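Local coordinates for protein glycerate dehydrogenase (Bacillus sp. 5mfcol3.1, PDB 6P2I) that reduces acyclic imino acids asymmetrically with NADPH, acting on imines that a partner oxidase produces, at residues 58-61 with 62-65; 77-81 with 82-86; 240-244 with 245-249. One frame throughout, in Å; residues are numbered along the deposited sequence.

How the contacts relate
All three contacts are local and partly buried, with no neighbouring subunit on any of them. Contacts 1 and 2 lie at the ends of helices beside the five-stranded parallel sheet. Contact 1 closes helix 57-60, while contact 2 opens helix 81-86. They touch: Ile60 CD1 packs 3.6 Å from Ser83 OG. Contact 3 joins the end of helix 235-243 to the start of strand 249-252 in the second parallel sheet, about 20 Å from contact 2 between nearest atoms. Helix ends in contacts 1 and 3 are turned by backbone bonds and apolar packing. Contact 2 adds a carboxylate cap, and the side chain of its Ile79 is about 10 Å from a bound D-arginine.

Contact 1 of 3, residues 58-61 with 62-65; sequences EMIE and KISR
The carbonyl planes of Met59 and Ile60 are the flat groups here, and each is met over a face by an amide further along the chain. Lys62 N gives a hydrogen bond to Met59 O at 2.9 Å, from 57° above the carbonyl plane. Ile63 N does the same to Ile60 O at 3.1 Å, still steeper at 68° out of the plane. Neither donor sits on a lone pair. Each bond joins residues three apart, so the backbone turns tightly here. The second is the straighter of the two, with an N-H...O angle of 160°.

The side chains follow the fold of the backbone. Ile63 has CG1 beside its own backbone N, and this carries the branch back over the end of the helix. Its CG1 lies 3.3 Å from Met59 O. Its CD1 reaches the Ile60 backbone, 3.8 Å from CA, and lies 4.3 Å from Ile60 CG1. The apolar cover from Ile63 is thus mainly on backbone atoms.

Lys62 is extended beyond CG and runs back alongside the last turn. Its CG passes 3.7 Å from Glu58 O, so the contact is made by the methylenes.

Outside the pair, helix 35-43 packs against Met59, Lys62 and Ile63. Arg65 forms a salt bridge with Asp46 where the chain leaves. Residues Ile60 to Ile63 form a type I beta turn. It leads from helix 57-60 toward strand 68-71, in the beta-alpha-beta crossover that joins the neighbouring parallel strands 47-50 and 68-71.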
ATOM      1  N   GLU A  58      28.392  19.568 -24.666  1.00 39.25           N
ATOM      2  CA  GLU A  58      28.399  20.581 -25.720  1.00 39.56           C
ATOM      3  C   GLU A  58      27.917  21.928 -25.193  1.00 34.54           C
ATOM      4  O   GLU A  58      28.440  22.981 -25.584  1.00 37.61           O
ATOM      5  CB  GLU A  58      27.528  20.121 -26.888  1.00 43.77           C
ATOM      6  CG  GLU A  58      28.084  18.932 -27.673  1.00 55.59           C
ATOM      7  CD  GLU A  58      27.972  17.606 -26.925  1.00 56.35           C
ATOM      8  OE1 GLU A  58      28.758  16.688 -27.235  1.00 62.42           O
ATOM      9  OE2 GLU A  58      27.114  17.480 -26.023  1.00 48.83           O
ATOM     10  N   MET A  59      26.915  21.907 -24.306  1.00 35.36           N
ATOM     11  CA  MET A  59      26.438  23.123 -23.651  1.00 37.56           C
ATOM     12  C   MET A  59      27.472  23.685 -22.686  1.00 35.67           C
ATOM     13  O   MET A  59      27.702  24.898 -22.651  1.00 35.64           O
ATOM     14  CB  MET A  59      25.132  22.844 -22.899  1.00 33.92           C
ATOM     15  CG  MET A  59      23.938  22.589 -23.788  1.00 32.58           C
ATOM     16  SD  MET A  59      22.572  21.837 -22.901  1.00 32.12           S
ATOM     17  CE  MET A  59      22.126  23.170 -21.784  1.00 31.03           C
ATOM     18  N   ILE A  60      28.084  22.820 -21.874  1.00 32.35           N
ATOM     19  CA  ILE A  60      29.008  23.280 -20.840  1.00 36.35           C
ATOM     20  C   ILE A  60      30.229  23.950 -21.453  1.00 36.25           C
ATOM     21  O   ILE A  60      30.757  24.923 -20.900  1.00 39.19           O
ATOM     22  CB  ILE A  60      29.387  22.091 -19.929  1.00 37.54           C
ATOM     23  CG1 ILE A  60      28.154  21.603 -19.164  1.00 37.25           C
ATOM     24  CG2 ILE A  60      30.503  22.462 -18.963  1.00 39.75           C
ATOM     25  CD1 ILE A  60      28.198  20.140 -18.787  1.00 39.49           C
ATOM     26  N   GLU A  61      30.680  23.476 -22.615  1.00 38.00           N
ATOM     27  CA  GLU A  61      31.800  24.125 -23.282  1.00 38.90           C
ATOM     28  C   GLU A  61      31.478  25.561 -23.678  1.00 40.53           C
ATOM     29  O   GLU A  61      32.399  26.369 -23.835  1.00 41.09           O
ATOM     30  CB  GLU A  61      32.214  23.304 -24.501  1.00 42.65           C
ATOM     31  CG  GLU A  61      32.590  21.872 -24.144  1.00 56.89           C
ATOM     32  CD  GLU A  61      33.153  21.084 -25.309  1.00 72.74           C
ATOM     33  OE1 GLU A  61      32.641  21.232 -26.438  1.00 77.80           O
ATOM     34  OE2 GLU A  61      34.117  20.317 -25.090  1.00 79.57           O
ATOM     35  N   LYS A  62      30.196  25.906 -23.815  1.00 40.83           N
ATOM     36  CA  LYS A  62      29.782  27.255 -24.181  1.00 35.34           C
ATOM     37  C   LYS A  62      29.427  28.120 -22.979  1.00 38.51           C
ATOM     38  O   LYS A  62      29.105  29.299 -23.154  1.00 37.82           O
ATOM     39  CB  LYS A  62      28.590  27.191 -25.139  1.00 40.18           C
ATOM     40  CG  LYS A  62      28.906  26.525 -26.477  1.00 45.86           C
ATOM     41  CD  LYS A  62      27.640  26.201 -27.257  1.00 51.00           C
ATOM     42  CE  LYS A  62      27.970  25.495 -28.563  1.00 62.99           C
ATOM     43  NZ  LYS A  62      26.748  24.995 -29.255  1.00 67.28           N
ATOM     44  N   ILE A  63      29.478  27.573 -21.777  1.00 33.60           N
ATOM     45  CA  ILE A  63      29.090  28.283 -20.565  1.00 33.60           C
ATOM     46  C   ILE A  63      30.274  29.077 -20.030  1.00 38.95           C
ATOM     47  O   ILE A  63      31.422  28.619 -20.068  1.00 42.66           O
ATOM     48  CB  ILE A  63      28.562  27.286 -19.514  1.00 32.91           C
ATOM     49  CG1 ILE A  63      27.212  26.726 -19.961  1.00 32.76           C
ATOM     50  CG2 ILE A  63      28.446  27.938 -18.131  1.00 30.23           C
ATOM     51  CD1 ILE A  63      26.659  25.649 -19.053  1.00 31.16           C
ATOM     52  N   SER A  64      29.993  30.279 -19.533  1.00 32.15           N
ATOM     53  CA  SER A  64      30.964  31.070 -18.797  1.00 31.06           C
ATOM     54  C   SER A  64      30.341  31.514 -17.480  1.00 34.41           C
ATOM     55  O   SER A  64      29.150  31.303 -17.230  1.00 31.00           O
ATOM     56  CB  SER A  64      31.438  32.283 -19.621  1.00 39.02           C
ATOM     57  OG  SER A  64      30.361  33.167 -19.880  1.00 40.48           O
ATOM     58  N   ARG A  65      31.188  32.095 -16.624  1.00 38.64           N
ATOM     59  CA  ARG A  65      30.822  32.693 -15.338  1.00 33.82           C
ATOM     60  C   ARG A  65      30.378  31.681 -14.286  1.00 34.18           C
ATOM     61  O   ARG A  65      30.851  31.734 -13.145  1.00 32.66           O
ATOM     62  CB  ARG A  65      29.730  33.750 -15.524  1.00 32.50           C
ATOM     63  CG  ARG A  65      29.279  34.372 -14.219  1.00 31.68           C
ATOM     64  CD  ARG A  65      28.299  35.511 -14.442  1.00 30.87           C
ATOM     65  NE  ARG A  65      27.770  36.029 -13.183  1.00 27.15           N
ATOM     66  CZ  ARG A  65      26.917  37.045 -13.099  1.00 38.05           C
ATOM     67  NH1 ARG A  65      26.493  37.645 -14.205  1.00 38.26           N
ATOM     68  NH2 ARG A  65      26.486  37.463 -11.915  1.00 34.81           N
TER

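Contact 2 of 3, residues 77-81 with 82-86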
ATOM      1  N   ASP A  77      21.314  12.467 -13.412  1.00 24.48           N
ATOM      2  CA  ASP A  77      21.653  11.719 -14.613  1.00 25.74           C
ATOM      3  C   ASP A  77      21.441  12.529 -15.879  1.00 30.18           C
ATOM      4  O   ASP A  77      21.900  12.111 -16.945  1.00 39.25           O
ATOM      5  CB  ASP A  77      20.832  10.422 -14.681  1.00 28.14           C
ATOM      6  CG  ASP A  77      19.332  10.663 -14.627  1.00 40.78           C
ATOM      7  OD1 ASP A  77      18.901  11.827 -14.514  1.00 50.71           O
ATOM      8  OD2 ASP A  77      18.570   9.677 -14.692  1.00 53.19           O
ATOM      9  N   TYR A  78      20.762  13.669 -15.785  1.00 26.72           N
ATOM     10  CA  TYR A  78      20.529  14.545 -16.924  1.00 26.51           C
ATOM     11  C   TYR A  78      21.579  15.647 -17.015  1.00 32.46           C
ATOM     12  O   TYR A  78      21.492  16.517 -17.893  1.00 29.19           O
ATOM     13  CB  TYR A  78      19.111  15.124 -16.842  1.00 22.85           C
ATOM     14  CG  TYR A  78      18.793  15.850 -15.546  1.00 24.84           C
ATOM     15  CD1 TYR A  78      18.437  15.158 -14.389  1.00 25.20           C
ATOM     16  CD2 TYR A  78      18.849  17.233 -15.486  1.00 22.96           C
ATOM     17  CE1 TYR A  78      18.154  15.830 -13.214  1.00 27.88           C
ATOM     18  CE2 TYR A  78      18.558  17.915 -14.335  1.00 21.83           C
ATOM     19  CZ  TYR A  78      18.222  17.210 -13.191  1.00 25.15           C
ATOM     20  OH  TYR A  78      17.934  17.893 -12.038  1.00 27.83           O
ATOM     21  N   ILE A  79      22.583  15.602 -16.140  1.00 26.05           N
ATOM     22  CA  ILE A  79      23.658  16.584 -16.054  1.00 29.14           C
ATOM     23  C   ILE A  79      24.977  15.873 -16.323  1.00 29.47           C
ATOM     24  O   ILE A  79      25.263  14.847 -15.701  1.00 32.81           O
ATOM     25  CB  ILE A  79      23.683  17.236 -14.659  1.00 32.20           C
ATOM     26  CG1 ILE A  79      22.319  17.835 -14.324  1.00 40.22           C
ATOM     27  CG2 ILE A  79      24.722  18.292 -14.593  1.00 43.95           C
ATOM     28  CD1 ILE A  79      21.958  18.977 -15.215  1.00 34.37           C
ATOM     29  N   ASP A  80      25.795  16.426 -17.221  1.00 30.96           N
ATOM     30  CA  ASP A  80      27.121  15.852 -17.476  1.00 29.87           C
ATOM     31  C   ASP A  80      28.069  16.330 -16.380  1.00 31.77           C
ATOM     32  O   ASP A  80      28.780  17.325 -16.528  1.00 32.61           O
ATOM     33  CB  ASP A  80      27.636  16.234 -18.857  1.00 33.98           C
ATOM     34  CG  ASP A  80      28.838  15.392 -19.290  1.00 45.72           C
ATOM     35  OD1 ASP A  80      28.932  15.051 -20.490  1.00 41.32           O
ATOM     36  OD2 ASP A  80      29.691  15.065 -18.431  1.00 41.80           O
ATOM     37  N   VAL A  81      28.093  15.593 -15.265  1.00 34.01           N
ATOM     38  CA  VAL A  81      28.856  16.029 -14.099  1.00 34.32           C
ATOM     39  C   VAL A  81      30.353  15.992 -14.380  1.00 34.20           C
ATOM     40  O   VAL A  81      31.103  16.865 -13.926  1.00 38.73           O
ATOM     41  CB  VAL A  81      28.489  15.179 -12.868  1.00 39.62           C
ATOM     42  CG1 VAL A  81      27.088  15.514 -12.406  1.00 31.63           C
ATOM     43  CG2 VAL A  81      28.607  13.692 -13.185  1.00 44.40           C
ATOM     44  N   ASN A  82      30.814  14.989 -15.128  1.00 37.54           N
ATOM     45  CA  ASN A  82      32.231  14.931 -15.472  1.00 39.52           C
ATOM     46  C   ASN A  82      32.649  16.143 -16.293  1.00 34.68           C
ATOM     47  O   ASN A  82      33.736  16.694 -16.085  1.00 38.19           O
ATOM     48  CB  ASN A  82      32.541  13.639 -16.225  1.00 51.22           C
ATOM     49  CG  ASN A  82      32.353  12.413 -15.361  1.00 68.12           C
ATOM     50  OD1 ASN A  82      32.739  12.400 -14.192  1.00 69.17           O
ATOM     51  ND2 ASN A  82      31.757  11.372 -15.932  1.00 78.21           N
ATOM     52  N   SER A  83      31.799  16.579 -17.226  1.00 38.21           N
ATOM     53  CA  SER A  83      32.134  17.758 -18.021  1.00 37.60           C
ATOM     54  C   SER A  83      32.127  19.019 -17.166  1.00 35.36           C
ATOM     55  O   SER A  83      32.955  19.912 -17.365  1.00 39.00           O
ATOM     56  CB  SER A  83      31.167  17.904 -19.195  1.00 35.88           C
ATOM     57  OG  SER A  83      31.438  19.086 -19.934  1.00 41.23           O
ATOM     58  N   LEU A  84      31.190  19.120 -16.215  1.00 33.02           N
ATOM     59  CA  LEU A  84      31.223  20.243 -15.284  1.00 31.95           C
ATOM     60  C   LEU A  84      32.509  20.238 -14.462  1.00 32.37           C
ATOM     61  O   LEU A  84      33.122  21.291 -14.251  1.00 34.03           O
ATOM     62  CB  LEU A  84      30.000  20.206 -14.371  1.00 29.62           C
ATOM     63  CG  LEU A  84      28.677  20.447 -15.096  1.00 27.67           C
ATOM     64  CD1 LEU A  84      27.525  20.032 -14.227  1.00 34.81           C
ATOM     65  CD2 LEU A  84      28.533  21.910 -15.458  1.00 34.16           C
ATOM     66  N   LYS A  85      32.926  19.061 -13.984  1.00 40.04           N
ATOM     67  CA  LYS A  85      34.195  18.957 -13.266  1.00 38.48           C
ATOM     68  C   LYS A  85      35.352  19.433 -14.133  1.00 39.89           C
ATOM     69  O   LYS A  85      36.205  20.203 -13.677  1.00 42.97           O
ATOM     70  CB  LYS A  85      34.427  17.516 -12.815  1.00 45.10           C
ATOM     71  CG  LYS A  85      35.669  17.309 -11.954  1.00 47.75           C
ATOM     72  CD  LYS A  85      35.556  18.062 -10.634  1.00 59.98           C
ATOM     73  CE  LYS A  85      36.677  17.678  -9.672  1.00 68.11           C
ATOM     74  NZ  LYS A  85      38.033  17.816 -10.270  1.00 76.89           N
ATOM     75  N   ASP A  86      35.381  19.006 -15.398  1.00 43.30           N
ATOM     76  CA  ASP A  86      36.445  19.408 -16.312  1.00 40.97           C
ATOM     77  C   ASP A  86      36.442  20.904 -16.600  1.00 38.16           C
ATOM     78  O   ASP A  86      37.464  21.438 -17.047  1.00 45.89           O
ATOM     79  CB  ASP A  86      36.331  18.630 -17.626  1.00 45.05           C
ATOM     80  CG  ASP A  86      36.842  17.206 -17.509  1.00 57.20           C
ATOM     81  OD1 ASP A  86      37.691  16.951 -16.631  1.00 63.67           O
ATOM     82  OD2 ASP A  86      36.406  16.346 -18.306  1.00 58.51           O
TER
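Asp80 turns CG away from its own backbone N (chi1 -166°), and this swings the carboxylate over the start of the helix to meet Ser83. Ile79 likewise has CG2 on the far side from its N, where the methyl meets CD1 of Leu84.

Asp80 OD2 accepts the hydrogen bond of Ser83 N at 2.9 Å. The amide comes from above the carboxylate plane, 48° out of it. An alanine at the place of Asp80 has no carboxylate, and the Ser83 amide would probably be left without its capping partner, with the first turn held less firmly. Ser83 CB lies close by, 3.3 Å from Asp80 OD2, so the carboxylate also rests on the serine methylene. A negative group at this end of a helix would probably be stabilised by the helix dipole.

The backbone of Asp80 works too. Its O takes Leu84 N at 3.0 Å, in the carbonyl plane, as the first full helical bond. Lys85 N bonds to Val81 O at 2.9 Å and continues the pattern.

Ile79 CG2 and Leu84 CD1 are 3.3 Å apart, tighter than usual for two methyls. The side chains cross obliquely. Both also touch Leu69 of strand 68-71, between the helix and the sheet.

Before the cap, Asp77 forms a salt bridge with Arg229, a residue of the D-arginine pocket. The loop thus runs from the ligand site to the helix. Asp80 is the N-cap of helix 81-86. Ile79, just before the cap, and Leu84, in the first turns of the helix, fit a hydrophobic staple.

Contact 3 of 3, residues 240-244 with 245-249; sequences SVLKQ and NRIRG
Val241 and Ile247 cross at about a right angle, the valine on the last turn of the helix and the isoleucine on the chain that returns past it. Val241 CG1 meets Ile247 CG1 at 3.8 Å and has CG2 of the same isoleucine close by. Ile247 tucks CG1 in over its own backbone, flanked by N and C (chi1 63°). From there CD1 reaches on to Leu242, 3.9 Å from CD2. Leu242 CD2 also lies 3.8 Å from Gly249 CA. One methyl therefore touches both the loop and the start of strand 249-252.

On the outer side Arg246 points CB at Val241, 3.5 Å from Val241 O. Its chain then bends at chi2 and chi3 and leads away. On the way CG passes 4.0 Å from Gln244 CB.

Two backbone bonds fix the turn. Arg246 N bonds to Val241 O at 2.9 Å, and Asn245 N to Leu242 O, also at 2.9 Å. Asn268 ND2 bonds to Leu242 O as well, so this oxygen has two donors.

Asn245 has positive phi (53°) and is the C-prime residue of a Schellman motif. The motif ends helix 235-243 in the beta-alpha-beta crossover between strands 223-226 and 249-252 of the Rossmann-type nucleotide-binding domain.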
ATOM      1  N   SER A 240       7.343  -8.222 -22.296  1.00 32.17           N
ATOM      2  CA  SER A 240       7.102  -9.622 -22.631  1.00 34.57           C
ATOM      3  C   SER A 240       6.892 -10.463 -21.380  1.00 32.43           C
ATOM      4  O   SER A 240       6.033 -11.350 -21.358  1.00 37.47           O
ATOM      5  CB  SER A 240       8.263 -10.175 -23.459  1.00 38.21           C
ATOM      6  OG  SER A 240       8.334  -9.531 -24.719  1.00 46.06           O
ATOM      7  N   VAL A 241       7.670 -10.199 -20.329  1.00 34.08           N
ATOM      8  CA  VAL A 241       7.512 -10.937 -19.078  1.00 32.06           C
ATOM      9  C   VAL A 241       6.108 -10.737 -18.517  1.00 32.98           C
ATOM     10  O   VAL A 241       5.423 -11.698 -18.143  1.00 35.13           O
ATOM     11  CB  VAL A 241       8.595 -10.508 -18.073  1.00 33.49           C
ATOM     12  CG1 VAL A 241       8.212 -10.916 -16.663  1.00 38.27           C
ATOM     13  CG2 VAL A 241       9.925 -11.128 -18.453  1.00 37.93           C
ATOM     14  N   LEU A 242       5.652  -9.485 -18.473  1.00 29.82           N
ATOM     15  CA  LEU A 242       4.323  -9.196 -17.941  1.00 29.90           C
ATOM     16  C   LEU A 242       3.222  -9.678 -18.878  1.00 36.62           C
ATOM     17  O   LEU A 242       2.233 -10.269 -18.427  1.00 31.95           O
ATOM     18  CB  LEU A 242       4.192  -7.698 -17.671  1.00 30.28           C
ATOM     19  CG  LEU A 242       5.082  -7.157 -16.548  1.00 27.41           C
ATOM     20  CD1 LEU A 242       5.404  -5.692 -16.791  1.00 30.18           C
ATOM     21  CD2 LEU A 242       4.407  -7.316 -15.194  1.00 26.04           C
ATOM     22  N   LYS A 243       3.374  -9.442 -20.186  1.00 32.50           N
ATOM     23  CA  LYS A 243       2.370  -9.895 -21.148  1.00 34.42           C
ATOM     24  C   LYS A 243       2.148 -11.399 -21.052  1.00 35.18           C
ATOM     25  O   LYS A 243       1.017 -11.878 -21.196  1.00 40.74           O
ATOM     26  CB  LYS A 243       2.787  -9.516 -22.572  1.00 35.01           C
ATOM     27  CG  LYS A 243       1.764  -9.884 -23.648  1.00 41.60           C
ATOM     28  CD  LYS A 243       0.454  -9.137 -23.433  1.00 49.47           C
ATOM     29  CE  LYS A 243      -0.656  -9.664 -24.325  1.00 58.61           C
ATOM     30  NZ  LYS A 243      -1.710  -8.627 -24.526  1.00 55.99           N
ATOM     31  N   GLN A 244       3.215 -12.159 -20.818  1.00 34.64           N
ATOM     32  CA  GLN A 244       3.142 -13.610 -20.725  1.00 37.06           C
ATOM     33  C   GLN A 244       2.872 -14.088 -19.305  1.00 38.27           C
ATOM     34  O   GLN A 244       2.955 -15.293 -19.045  1.00 36.25           O
ATOM     35  CB  GLN A 244       4.436 -14.234 -21.252  1.00 39.35           C
ATOM     36  CG  GLN A 244       4.687 -13.950 -22.729  1.00 47.43           C
ATOM     37  CD  GLN A 244       6.048 -14.427 -23.201  1.00 62.21           C
ATOM     38  OE1 GLN A 244       6.577 -15.426 -22.712  1.00 68.93           O
ATOM     39  NE2 GLN A 244       6.623 -13.711 -24.162  1.00 67.80           N
ATOM     40  N   ASN A 245       2.560 -13.170 -18.391  1.00 36.22           N
ATOM     41  CA  ASN A 245       2.225 -13.495 -17.003  1.00 38.68           C
ATOM     42  C   ASN A 245       3.306 -14.359 -16.357  1.00 37.98           C
ATOM     43  O   ASN A 245       3.021 -15.283 -15.593  1.00 37.87           O
ATOM     44  CB  ASN A 245       0.850 -14.165 -16.911  1.00 42.54           C
ATOM     45  CG  ASN A 245      -0.268 -13.286 -17.466  1.00 50.65           C
ATOM     46  OD1 ASN A 245      -0.895 -13.617 -18.472  1.00 54.50           O
ATOM     47  ND2 ASN A 245      -0.519 -12.160 -16.806  1.00 46.86           N
ATOM     48  N   ARG A 246       4.566 -14.054 -16.671  1.00 34.23           N
ATOM     49  CA  ARG A 246       5.688 -14.788 -16.096  1.00 32.09           C
ATOM     50  C   ARG A 246       6.056 -14.306 -14.695  1.00 31.36           C
ATOM     51  O   ARG A 246       6.827 -14.989 -14.009  1.00 32.20           O
ATOM     52  CB  ARG A 246       6.907 -14.701 -17.021  1.00 30.70           C
ATOM     53  CG  ARG A 246       6.800 -15.583 -18.263  1.00 43.05           C
ATOM     54  CD  ARG A 246       7.109 -17.036 -17.920  1.00 60.68           C
ATOM     55  NE  ARG A 246       8.519 -17.242 -17.590  1.00 71.83           N
ATOM     56  CZ  ARG A 246       8.960 -17.708 -16.422  1.00 76.72           C
ATOM     57  NH1 ARG A 246      10.263 -17.862 -16.218  1.00 75.43           N
ATOM     58  NH2 ARG A 246       8.103 -18.013 -15.452  1.00 77.82           N
ATOM     59  N   ILE A 247       5.537 -13.153 -14.261  1.00 29.76           N
ATOM     60  CA  ILE A 247       5.569 -12.712 -12.869  1.00 30.77           C
ATOM     61  C   ILE A 247       4.171 -12.230 -12.495  1.00 31.01           C
ATOM     62  O   ILE A 247       3.269 -12.197 -13.330  1.00 30.81           O
ATOM     63  CB  ILE A 247       6.615 -11.603 -12.610  1.00 26.61           C
ATOM     64  CG1 ILE A 247       6.283 -10.339 -13.400  1.00 25.09           C
ATOM     65  CG2 ILE A 247       8.003 -12.105 -12.931  1.00 28.71           C
ATOM     66  CD1 ILE A 247       7.090  -9.124 -12.961  1.00 24.04           C
ATOM     67  N   ARG A 248       3.997 -11.849 -11.225  1.00 27.16           N
ATOM     68  CA  ARG A 248       2.675 -11.422 -10.774  1.00 29.03           C
ATOM     69  C   ARG A 248       2.318 -10.039 -11.310  1.00 26.13           C
ATOM     70  O   ARG A 248       1.189  -9.814 -11.766  1.00 28.45           O
ATOM     71  CB  ARG A 248       2.596 -11.430  -9.248  1.00 28.63           C
ATOM     72  CG  ARG A 248       1.305 -10.819  -8.722  1.00 29.35           C
ATOM     73  CD  ARG A 248       1.226 -10.931  -7.218  1.00 30.79           C
ATOM     74  NE  ARG A 248       1.237 -12.329  -6.807  1.00 35.66           N
ATOM     75  CZ  ARG A 248       1.785 -12.773  -5.680  1.00 48.30           C
ATOM     76  NH1 ARG A 248       2.373 -11.922  -4.847  1.00 52.98           N
ATOM     77  NH2 ARG A 248       1.752 -14.068  -5.392  1.00 45.07           N
ATOM     78  N   GLY A 249       3.248  -9.097 -11.238  1.00 25.86           N
ATOM     79  CA  GLY A 249       2.975  -7.763 -11.747  1.00 24.97           C
ATOM     80  C   GLY A 249       4.125  -6.823 -11.464  1.00 26.16           C
ATOM     81  O   GLY A 249       5.147  -7.203 -10.884  1.00 24.04           O
TER